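Local coordinates for SusD superfamily protein (Parabacteroides distasonis, PDB 3OTN) that probably binds carbohydrate nutrients at the bacterial outer membrane, at residues L199-G203 against Y204-G208; K423-F426 against D427-T431; C93-A96 against L97-G101. All coordinates share one frame; numbering follows the deposited sequence.

From the N terminus, contact 3 (residues 93-101) comes first, then contact 1 (199-208), then contact 2 (423-431). Each is a continuous run, so none closes a long loop; the three lie in series, neither nesting nor crossing. Contact 3 spans the last turns of helix 79-100, contact 1 folds the chain back after helix 187-202, and contact 2 is the short helix 424-431. Although far apart in sequence, contacts 1 and 2 touch: Tyr204 N lies 2.8 Å from Arg430 O, a probable hydrogen bond that ties the loop to the end of helix 424-431. Contact 3 stands apart, its nearest atoms about 19 Å from contact 1 and about 17 Å from contact 2.

Contact 1 (L199-G203 against Y204-G208); sequences LTYAG and YPLQG
Tyr201, in the last turn of helix 187-202, meets Leu206 and Gly208 of the loop that follows. Its CG stands anti to the backbone N (chi1 -160°), which carries the ring beside its own carbonyl, where the chain folds back. Beyond CB, the ring has two neighbours, one over a face and one at an edge. CD2 and CE2, each 3.7 Å from Leu206 CD1, are the ring atoms nearest the methyl over the face. That methyl is 18° off the normal, in a CH-pi contact displaced toward the rim. Along the CD1/CE1 edge lies Gly208 CA, 3.8 Å from each of these two atoms and near the ring plane. A beta carbon built on Gly208 would fall only 2.3 Å from Tyr201 CD1, evidence of how closely the loop fits here. At the tip, OH is hydrogen-bonded to Asp161 OD1 on helix 156-172. Replacing this tyrosine by an alanine would probably open a gap under the Leu206 methyl and leave Asp161 without its hydroxyl partner.

The backbone sets the same turn. Gly208 N donates to Tyr201 O (2.9 Å, 155° at the hydrogen), and Gln207 N to Gly203 O at 2.8 Å. The CA-H of Gln207 also points at Ala202 O. A water bridges the turn, donating a hydrogen bond to Thr200 O at 2.9 Å and accepting one from Leu206 N at 3.1 Å. The peptide bond before Pro205 is cis, a kink within this compact return.

Tyr212 stacks on the Tyr201 ring from helix 210-225, and Tyr160 meets it edge-to-face. The arrangement is a tight connection between successive helices, 187-202 and 210-225, consistent with the TPR-like helical architecture of the SusD family.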
ATOM      1  N   LEU A 199       1.504  11.770   9.807  1.00 21.73           N
ATOM      2  CA  LEU A 199       0.250  12.205   9.208  1.00 20.89           C
ATOM      3  C   LEU A 199      -0.929  11.396   9.761  1.00 20.81           C
ATOM      4  O   LEU A 199      -1.971  11.969  10.104  1.00 22.26           O
ATOM      5  CB  LEU A 199       0.298  12.080   7.678  1.00 20.92           C
ATOM      6  CG  LEU A 199      -0.957  12.438   6.879  1.00 18.53           C
ATOM      7  CD1 LEU A 199      -1.401  13.868   7.151  1.00 18.30           C
ATOM      8  CD2 LEU A 199      -0.701  12.130   5.337  1.00 17.31           C
ATOM      9  N   THR A 200      -0.754  10.081   9.870  1.00 20.50           N
ATOM     10  CA  THR A 200      -1.782   9.168  10.399  1.00 18.83           C
ATOM     11  C   THR A 200      -2.018   9.396  11.882  1.00 20.39           C
ATOM     12  O   THR A 200      -3.167   9.430  12.332  1.00 22.32           O
ATOM     13  CB  THR A 200      -1.416   7.680  10.120  1.00 17.82           C
ATOM     14  OG1 THR A 200      -1.154   7.513   8.718  1.00 18.93           O
ATOM     15  CG2 THR A 200      -2.555   6.711  10.509  1.00 16.00           C
ATOM     16  N   TYR A 201      -0.933   9.566  12.639  1.00 21.65           N
ATOM     17  CA  TYR A 201      -1.005   9.874  14.079  1.00 20.08           C
ATOM     18  C   TYR A 201      -1.830  11.111  14.360  1.00 20.36           C
ATOM     19  O   TYR A 201      -2.561  11.160  15.346  1.00 24.64           O
ATOM     20  CB  TYR A 201       0.406  10.048  14.631  1.00 23.70           C
ATOM     21  CG  TYR A 201       0.584   9.911  16.125  1.00 22.46           C
ATOM     22  CD1 TYR A 201       0.142  10.896  16.990  1.00 30.94           C
ATOM     23  CD2 TYR A 201       1.256   8.826  16.670  1.00 23.76           C
ATOM     24  CE1 TYR A 201       0.335  10.802  18.350  1.00 32.73           C
ATOM     25  CE2 TYR A 201       1.480   8.735  18.047  1.00 28.78           C
ATOM     26  CZ  TYR A 201       1.011   9.724  18.879  1.00 25.39           C
ATOM     27  OH  TYR A 201       1.208   9.676  20.231  1.00 20.68           O
ATOM     28  N   ALA A 202      -1.737  12.105  13.479  1.00 20.46           N
ATOM     29  CA  ALA A 202      -2.540  13.321  13.585  1.00 20.59           C
ATOM     30  C   ALA A 202      -4.014  13.086  13.241  1.00 23.56           C
ATOM     31  O   ALA A 202      -4.882  13.807  13.728  1.00 23.31           O
ATOM     32  CB  ALA A 202      -1.976  14.437  12.706  1.00 19.01           C
ATOM     33  N   GLY A 203      -4.280  12.097  12.397  1.00 21.47           N
ATOM     34  CA  GLY A 203      -5.639  11.711  12.021  1.00 23.04           C
ATOM     35  C   GLY A 203      -6.201  10.664  12.956  1.00 22.49           C
ATOM     36  O   GLY A 203      -5.707  10.468  14.072  1.00 21.28           O
ATOM     37  N   TYR A 204      -7.220   9.970  12.494  1.00 22.21           N
ATOM     38  CA  TYR A 204      -7.875   8.945  13.317  1.00 23.08           C
ATOM     39  C   TYR A 204      -7.136   7.606  13.243  1.00 22.03           C
ATOM     40  O   TYR A 204      -6.568   7.275  12.194  1.00 21.85           O
ATOM     41  CB  TYR A 204      -9.321   8.766  12.892  1.00 23.57           C
ATOM     42  CG  TYR A 204     -10.239   9.955  13.163  1.00 28.10           C
ATOM     43  CD1 TYR A 204     -10.805  10.177  14.438  1.00 27.57           C
ATOM     44  CD2 TYR A 204     -10.613  10.815  12.123  1.00 24.55           C
ATOM     45  CE1 TYR A 204     -11.696  11.241  14.658  1.00 28.61           C
ATOM     46  CE2 TYR A 204     -11.476  11.883  12.340  1.00 27.79           C
ATOM     47  CZ  TYR A 204     -12.003  12.098  13.591  1.00 26.54           C
ATOM     48  OH  TYR A 204     -12.858  13.153  13.739  1.00 30.79           O
ATOM     49  N   PRO A 205      -7.189   6.802  14.327  1.00 23.53           N
ATOM     50  CA  PRO A 205      -7.927   7.051  15.582  1.00 22.78           C
ATOM     51  C   PRO A 205      -7.255   7.969  16.623  1.00 23.23           C
ATOM     52  O   PRO A 205      -7.950   8.444  17.536  1.00 22.19           O
ATOM     53  CB  PRO A 205      -8.062   5.641  16.187  1.00 24.32           C
ATOM     54  CG  PRO A 205      -6.824   4.948  15.740  1.00 24.54           C
ATOM     55  CD  PRO A 205      -6.575   5.458  14.331  1.00 22.35           C
ATOM     56  N   LEU A 206      -5.945   8.198  16.539  1.00 21.06           N
ATOM     57  CA  LEU A 206      -5.227   8.805  17.679  1.00 23.71           C
ATOM     58  C   LEU A 206      -5.470  10.317  17.890  1.00 23.55           C
ATOM     59  O   LEU A 206      -5.450  10.781  19.017  1.00 24.87           O
ATOM     60  CB  LEU A 206      -3.725   8.515  17.621  1.00 19.92           C
ATOM     61  CG  LEU A 206      -3.307   7.055  17.744  1.00 24.61           C
ATOM     62  CD1 LEU A 206      -1.771   7.007  17.717  1.00 19.92           C
ATOM     63  CD2 LEU A 206      -3.890   6.379  18.995  1.00 24.58           C
ATOM     64  N   GLN A 207      -5.664  11.054  16.807  1.00 23.58           N
ATOM     65  CA  GLN A 207      -5.873  12.504  16.825  1.00 24.93           C
ATOM     66  C   GLN A 207      -4.848  13.188  17.691  1.00 25.06           C
ATOM     67  O   GLN A 207      -5.191  13.890  18.630  1.00 21.13           O
ATOM     68  CB  GLN A 207      -7.279  12.834  17.295  1.00 25.23           C
ATOM     69  CG  GLN A 207      -8.336  12.284  16.374  1.00 35.50           C
ATOM     70  CD  GLN A 207      -9.717  12.774  16.780  1.00 46.92           C
ATOM     71  OE1 GLN A 207     -10.336  12.243  17.705  1.00 46.98           O
ATOM     72  NE2 GLN A 207     -10.205  13.788  16.074  1.00 38.55           N
ATOM     73  N   GLY A 208      -3.587  12.927  17.379  1.00 23.73           N
ATOM     74  CA  GLY A 208      -2.504  13.256  18.264  1.00 25.12           C
ATOM     75  C   GLY A 208      -2.203  14.719  18.466  1.00 23.40           C
ATOM     76  O   GLY A 208      -1.558  15.054  19.430  1.00 26.27           O
TER
HETATM   77  O   HOH W   1      -3.883   7.516  14.325  1.00 20.18           O

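Contact 2 (K423-F426 against D427-T431); sequences KMWF and DMLRT
Trp425 and Leu429, one helical turn apart, form the main aromatic contact of helix 424-431. Leu429 lies over one face of the indole: its CG is 4.2 Å from the centroid of the five-membered ring in a CH-pi contact. Its two methyls spread over that same face, CD1 toward Trp425 NE1 (3.6 Å) and CD2 near Trp425 CZ2. Met428, a selenomethionine here, makes a Met-aromatic contact from an oblique direction, its SE 3.8 Å from Trp425 CE3.

Among aliphatic contacts, Met424, likewise a selenomethionine, runs alongside Met428, pointing the same way, with its CG 3.8 Å from Met428 CE. Tyr415 of helix 403-418 touches both side chains.

Backbone bonds are regular i to i+4 links: Asp427 N to Lys423 O, Met428 N to Met424 O, Leu429 N to Trp425 O and Arg430 N to Phe426 O. Asp427 O accepts twice, from Thr431 N (3.0 Å) and from Thr431 OG1 (2.9 Å), which approach opposite faces of the carbonyl plane.

The ionic contact joins Arg430 NH2 to Asp427 OD1 at 3.0 Å. The nitrogen sits well above the carboxylate plane, 73° out of it. With CG between its backbone N and carbonyl carbon (chi1 71°), Arg430 sets that atom 3.5 Å from Phe426 O, and the extended chain carries the guanidinium on to Asp427.

Both ionic groups have further mates, Asp427 OD2 with Arg414 NE and Arg430 NH1 with Glu369 OE2. Such a chain of alternating charges would probably keep the buried Asp427 ionised and restrict rotation of its carboxylate.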
ATOM      1  N   LYS A 423      -3.672   2.478  -0.907  1.00 19.63           N
ATOM      2  CA  LYS A 423      -3.557   3.741  -0.122  1.00 18.71           C
ATOM      3  C   LYS A 423      -4.884   4.313   0.329  1.00 20.37           C
ATOM      4  O   LYS A 423      -4.963   4.956   1.383  1.00 21.43           O
ATOM      5  CB  LYS A 423      -2.861   4.839  -0.963  1.00 18.99           C
ATOM      6  CG  LYS A 423      -1.479   4.495  -1.453  1.00 25.11           C
ATOM      7  CD  LYS A 423      -0.513   4.271  -0.315  1.00 21.13           C
ATOM      8  CE  LYS A 423       0.839   3.777  -0.845  1.00 27.44           C
ATOM      9  NZ  LYS A 423       1.847   4.008   0.185  1.00 31.60           N
HETATM   10  N   MSE A 424      -5.903   4.124  -0.514  1.00 19.71           N
HETATM   11  CA  MSE A 424      -7.204   4.740  -0.349  1.00 19.66           C
HETATM   12  C   MSE A 424      -7.894   4.298   0.969  1.00 22.38           C
HETATM   13  O   MSE A 424      -8.483   5.131   1.681  1.00 17.52           O
HETATM   14  CB  MSE A 424      -8.069   4.410  -1.580  1.00 17.39           C
HETATM   15  CG  MSE A 424      -9.417   5.029  -1.607  1.00 18.02           C
HETATM   16 SE   MSE A 424     -10.447   4.369  -3.134  0.75 17.99          SE
HETATM   17  CE  MSE A 424      -9.510   5.359  -4.557  1.00 16.98           C
ATOM     18  N   TRP A 425      -7.860   2.999   1.270  1.00 19.83           N
ATOM     19  CA  TRP A 425      -8.540   2.493   2.475  1.00 20.40           C
ATOM     20  C   TRP A 425      -7.924   3.168   3.726  1.00 21.12           C
ATOM     21  O   TRP A 425      -8.642   3.686   4.571  1.00 22.55           O
ATOM     22  CB  TRP A 425      -8.476   0.974   2.589  1.00 18.16           C
ATOM     23  CG  TRP A 425      -9.226   0.449   3.789  1.00 22.01           C
ATOM     24  CD1 TRP A 425      -8.690  -0.183   4.850  1.00 23.56           C
ATOM     25  CD2 TRP A 425     -10.619   0.596   4.071  1.00 19.75           C
ATOM     26  NE1 TRP A 425      -9.655  -0.487   5.765  1.00 23.95           N
ATOM     27  CE2 TRP A 425     -10.856  -0.024   5.315  1.00 27.59           C
ATOM     28  CE3 TRP A 425     -11.684   1.177   3.400  1.00 20.20           C
ATOM     29  CZ2 TRP A 425     -12.117  -0.070   5.896  1.00 26.33           C
ATOM     30  CZ3 TRP A 425     -12.929   1.143   3.967  1.00 30.39           C
ATOM     31  CH2 TRP A 425     -13.140   0.518   5.205  1.00 25.16           C
ATOM     32  N   PHE A 426      -6.603   3.190   3.787  1.00 21.43           N
ATOM     33  CA  PHE A 426      -5.892   3.881   4.879  1.00 22.10           C
ATOM     34  C   PHE A 426      -6.213   5.399   4.950  1.00 21.70           C
ATOM     35  O   PHE A 426      -6.406   5.932   6.045  1.00 21.80           O
ATOM     36  CB  PHE A 426      -4.379   3.670   4.766  1.00 20.37           C
ATOM     37  CG  PHE A 426      -3.926   2.232   5.004  1.00 22.04           C
ATOM     38  CD1 PHE A 426      -4.526   1.427   5.959  1.00 20.51           C
ATOM     39  CD2 PHE A 426      -2.888   1.705   4.251  1.00 18.73           C
ATOM     40  CE1 PHE A 426      -4.083   0.115   6.178  1.00 29.45           C
ATOM     41  CE2 PHE A 426      -2.436   0.418   4.453  1.00 24.12           C
ATOM     42  CZ  PHE A 426      -3.031  -0.386   5.420  1.00 22.00           C
ATOM     43  N   ASP A 427      -6.312   6.070   3.802  1.00 19.81           N
ATOM     44  CA  ASP A 427      -6.798   7.481   3.792  1.00 22.09           C
ATOM     45  C   ASP A 427      -8.212   7.634   4.421  1.00 21.47           C
ATOM     46  O   ASP A 427      -8.469   8.524   5.245  1.00 22.03           O
ATOM     47  CB  ASP A 427      -6.865   8.034   2.366  1.00 24.11           C
ATOM     48  CG  ASP A 427      -5.521   8.284   1.750  1.00 23.73           C
ATOM     49  OD1 ASP A 427      -4.451   8.148   2.398  1.00 27.78           O
ATOM     50  OD2 ASP A 427      -5.542   8.666   0.556  1.00 29.93           O
HETATM   51  N   MSE A 428      -9.108   6.746   4.040  1.00 18.42           N
HETATM   52  CA  MSE A 428     -10.461   6.742   4.574  1.00 19.89           C
HETATM   53  C   MSE A 428     -10.473   6.564   6.106  1.00 21.71           C
HETATM   54  O   MSE A 428     -11.236   7.231   6.797  1.00 22.01           O
HETATM   55  CB  MSE A 428     -11.327   5.680   3.879  1.00 19.99           C
HETATM   56  CG  MSE A 428     -11.595   5.953   2.405  1.00 20.50           C
HETATM   57 SE   MSE A 428     -12.534   4.444   1.598  0.75 18.97          SE
HETATM   58  CE  MSE A 428     -12.948   5.129  -0.190  1.00 19.44           C
ATOM     59  N   LEU A 429      -9.618   5.694   6.626  1.00 17.84           N
ATOM     60  CA  LEU A 429      -9.572   5.441   8.071  1.00 19.88           C
ATOM     61  C   LEU A 429      -9.004   6.646   8.851  1.00 19.50           C
ATOM     62  O   LEU A 429      -9.519   6.988   9.919  1.00 20.41           O
ATOM     63  CB  LEU A 429      -8.742   4.190   8.366  1.00 21.36           C
ATOM     64  CG  LEU A 429      -9.305   2.841   7.860  1.00 19.54           C
ATOM     65  CD1 LEU A 429      -8.403   1.699   8.328  1.00 20.44           C
ATOM     66  CD2 LEU A 429     -10.795   2.592   8.314  1.00 21.21           C
ATOM     67  N   ARG A 430      -7.961   7.288   8.332  1.00 20.77           N
ATOM     68  CA  ARG A 430      -7.337   8.395   9.056  1.00 23.47           C
ATOM     69  C   ARG A 430      -8.106   9.713   8.963  1.00 24.53           C
ATOM     70  O   ARG A 430      -7.995  10.530   9.874  1.00 21.00           O
ATOM     71  CB  ARG A 430      -5.839   8.558   8.699  1.00 24.91           C
ATOM     72  CG  ARG A 430      -5.561   9.066   7.337  1.00 21.20           C
ATOM     73  CD  ARG A 430      -4.053   9.114   7.071  1.00 23.95           C
ATOM     74  NE  ARG A 430      -3.858   9.402   5.664  1.00 21.99           N
ATOM     75  CZ  ARG A 430      -4.079  10.596   5.105  1.00 24.27           C
ATOM     76  NH1 ARG A 430      -4.441  11.663   5.843  1.00 21.73           N
ATOM     77  NH2 ARG A 430      -3.930  10.732   3.806  1.00 23.52           N
ATOM     78  N   THR A 431      -8.906   9.897   7.910  1.00 23.21           N
ATOM     79  CA  THR A 431      -9.760  11.072   7.787  1.00 22.53           C
ATOM     80  C   THR A 431     -11.183  10.794   8.294  1.00 24.39           C
ATOM     81  O   THR A 431     -11.892  11.725   8.629  1.00 24.31           O
ATOM     82  CB  THR A 431      -9.856  11.559   6.324  1.00 24.68           C
ATOM     83  OG1 THR A 431     -10.461  10.556   5.486  1.00 22.52           O
ATOM     84  CG2 THR A 431      -8.492  11.891   5.780  1.00 20.99           C
TER

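Contact 3 (C93-A96 against L97-G101); sequences CNLA and LQKLG. With EDO (1,2-ethanediol), chain R.
Leu95 and Lys99 run side by side, pointing the same way, one turn apart on helix 79-100. Their touch is loose: Leu95 CD1 is 4.1 Å from Lys99 CG. With CG anti to the backbone N (chi1 -175°), Leu95 leans along the helix toward Lys99 and Gln98. Gln98 slants across the same leucine, and its OE1 lies 3.9 Å from Leu95 CD1, so a single methyl meets both neighbours. The other amide atom, NE2, makes a weak hydrogen bond to Glu145 OE2.

Unlike Leu95 and Gln98, Leu97, Lys99 and Leu100 place CG anti to the carbonyl carbon and beside the backbone N, against a carbonyl oxygen of the preceding turn: Leu97 CG is 3.4 Å from Cys93 O, Lys99 CG 3.4 Å from Leu95 O, and Leu100 CG 3.2 Å from Ala96 O. Those carbonyls are engaged by the helix itself, with Leu97 N donating to Cys93 O (160° at the hydrogen) and Leu100 N to Ala96 O (163°). Lys99 N to Leu95 O and Gln98 N to Asn94 O complete the i to i+4 ladder.

Asn94 O has a second donor: O1 of a 1,2-ethanediol, probably from the crystallisation liquor, binds it at 3.1 Å. The same diol is hydrogen-bonded to Arg122 NH1, which also holds Asn94 OD1.

Cys93 and Leu97 pack on Val118 of helix 108-133, where Leu100 touches Met115. Toward helix 15-25, Ala96 meets Ser25 and Leu100 meets Ala19 and Thr23, so these last turns of helix 79-100 pack against both helices.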
ATOM      1  N   CYS A  93      12.816  -9.457  12.636  1.00 20.39           N
ATOM      2  CA  CYS A  93      13.447  -8.211  13.025  1.00 17.56           C
ATOM      3  C   CYS A  93      13.992  -8.219  14.438  1.00 18.50           C
ATOM      4  O   CYS A  93      15.099  -7.683  14.676  1.00 16.67           O
ATOM      5  CB  CYS A  93      12.502  -7.016  12.885  1.00 19.54           C
ATOM      6  SG  CYS A  93      11.897  -6.649  11.210  1.00 20.82           S
ATOM      7  N   ASN A  94      13.215  -8.743  15.393  1.00 18.79           N
ATOM      8  CA  ASN A  94      13.647  -8.765  16.791  1.00 20.34           C
ATOM      9  C   ASN A  94      14.904  -9.587  16.961  1.00 21.01           C
ATOM     10  O   ASN A  94      15.827  -9.185  17.660  1.00 21.24           O
ATOM     11  CB  ASN A  94      12.532  -9.255  17.729  1.00 20.34           C
ATOM     12  CG  ASN A  94      11.348  -8.274  17.798  1.00 20.18           C
ATOM     13  OD1 ASN A  94      11.520  -7.097  17.530  1.00 20.57           O
ATOM     14  ND2 ASN A  94      10.142  -8.773  18.129  1.00 18.89           N
ATOM     15  N   LEU A  95      14.961 -10.728  16.288  1.00 21.16           N
ATOM     16  CA  LEU A  95      16.125 -11.602  16.366  1.00 21.34           C
ATOM     17  C   LEU A  95      17.337 -10.986  15.649  1.00 21.26           C
ATOM     18  O   LEU A  95      18.477 -11.039  16.150  1.00 19.16           O
ATOM     19  CB  LEU A  95      15.754 -12.978  15.774  1.00 25.78           C
ATOM     20  CG  LEU A  95      16.754 -14.137  15.818  1.00 39.06           C
ATOM     21  CD1 LEU A  95      17.388 -14.265  17.203  1.00 36.63           C
ATOM     22  CD2 LEU A  95      16.057 -15.439  15.394  1.00 46.67           C
ATOM     23  N   ALA A  96      17.089 -10.408  14.471  1.00 18.99           N
ATOM     24  CA  ALA A  96      18.103  -9.677  13.713  1.00 19.58           C
ATOM     25  C   ALA A  96      18.745  -8.549  14.547  1.00 21.86           C
ATOM     26  O   ALA A  96      19.982  -8.427  14.593  1.00 21.40           O
ATOM     27  CB  ALA A  96      17.462  -9.092  12.403  1.00 18.58           C
ATOM     28  N   LEU A  97      17.920  -7.751  15.231  1.00 21.51           N
ATOM     29  CA  LEU A  97      18.430  -6.658  16.054  1.00 21.25           C
ATOM     30  C   LEU A  97      19.219  -7.174  17.256  1.00 23.28           C
ATOM     31  O   LEU A  97      20.228  -6.571  17.628  1.00 22.98           O
ATOM     32  CB  LEU A  97      17.326  -5.700  16.486  1.00 21.54           C
ATOM     33  CG  LEU A  97      16.711  -4.818  15.385  1.00 20.94           C
ATOM     34  CD1 LEU A  97      15.385  -4.132  15.820  1.00 20.48           C
ATOM     35  CD2 LEU A  97      17.738  -3.841  14.863  1.00 20.49           C
ATOM     36  N   GLN A  98      18.784  -8.277  17.857  1.00 22.47           N
ATOM     37  CA  GLN A  98      19.526  -8.858  18.994  1.00 24.92           C
ATOM     38  C   GLN A  98      20.891  -9.334  18.522  1.00 24.81           C
ATOM     39  O   GLN A  98      21.900  -8.984  19.115  1.00 26.33           O
ATOM     40  CB  GLN A  98      18.785 -10.026  19.617  1.00 25.24           C
ATOM     41  CG  GLN A  98      19.499 -10.623  20.837  1.00 25.95           C
ATOM     42  CD  GLN A  98      18.988 -11.996  21.235  1.00 39.65           C
ATOM     43  OE1 GLN A  98      19.097 -12.964  20.474  1.00 50.65           O
ATOM     44  NE2 GLN A  98      18.483 -12.101  22.451  1.00 34.54           N
ATOM     45  N   LYS A  99      20.926 -10.067  17.406  1.00 23.23           N
ATOM     46  CA  LYS A  99      22.196 -10.597  16.902  1.00 23.21           C
ATOM     47  C   LYS A  99      23.127  -9.510  16.339  1.00 23.61           C
ATOM     48  O   LYS A  99      24.349  -9.532  16.599  1.00 25.30           O
ATOM     49  CB  LYS A  99      21.990 -11.751  15.922  1.00 23.70           C
ATOM     50  CG  LYS A  99      21.269 -13.013  16.519  1.00 31.07           C
ATOM     51  CD  LYS A  99      22.121 -13.668  17.601  1.00 43.89           C
ATOM     52  CE  LYS A  99      21.629 -15.070  18.020  1.00 47.90           C
ATOM     53  NZ  LYS A  99      22.062 -15.300  19.434  1.00 51.38           N
ATOM     54  N   LEU A 100      22.575  -8.540  15.616  1.00 20.98           N
ATOM     55  CA  LEU A 100      23.387  -7.409  15.107  1.00 24.09           C
ATOM     56  C   LEU A 100      24.118  -6.632  16.215  1.00 28.31           C
ATOM     57  O   LEU A 100      25.242  -6.157  16.006  1.00 30.91           O
ATOM     58  CB  LEU A 100      22.569  -6.465  14.225  1.00 19.66           C
ATOM     59  CG  LEU A 100      22.234  -7.062  12.844  1.00 19.51           C
ATOM     60  CD1 LEU A 100      21.097  -6.276  12.157  1.00 17.35           C
ATOM     61  CD2 LEU A 100      23.482  -7.131  11.936  1.00 16.60           C
ATOM     62  N   GLY A 101      23.486  -6.516  17.387  1.00 31.66           N
ATOM     63  CA  GLY A 101      24.078  -5.856  18.546  1.00 34.20           C
ATOM     64  C   GLY A 101      25.221  -6.609  19.192  1.00 36.75           C
ATOM     65  O   GLY A 101      25.941  -6.036  19.989  1.00 42.08           O
TER
HETATM   66  C1  EDO R 631      15.337  -6.738  19.714  1.00 38.42           C
HETATM   67  O1  EDO R 631      15.685  -7.903  20.448  1.00 47.95           O
HETATM   68  C2  EDO R 631      15.257  -5.549  20.659  1.00 51.20           C
HETATM   69  O2  EDO R 631      14.329  -4.581  20.157  1.00 49.22           O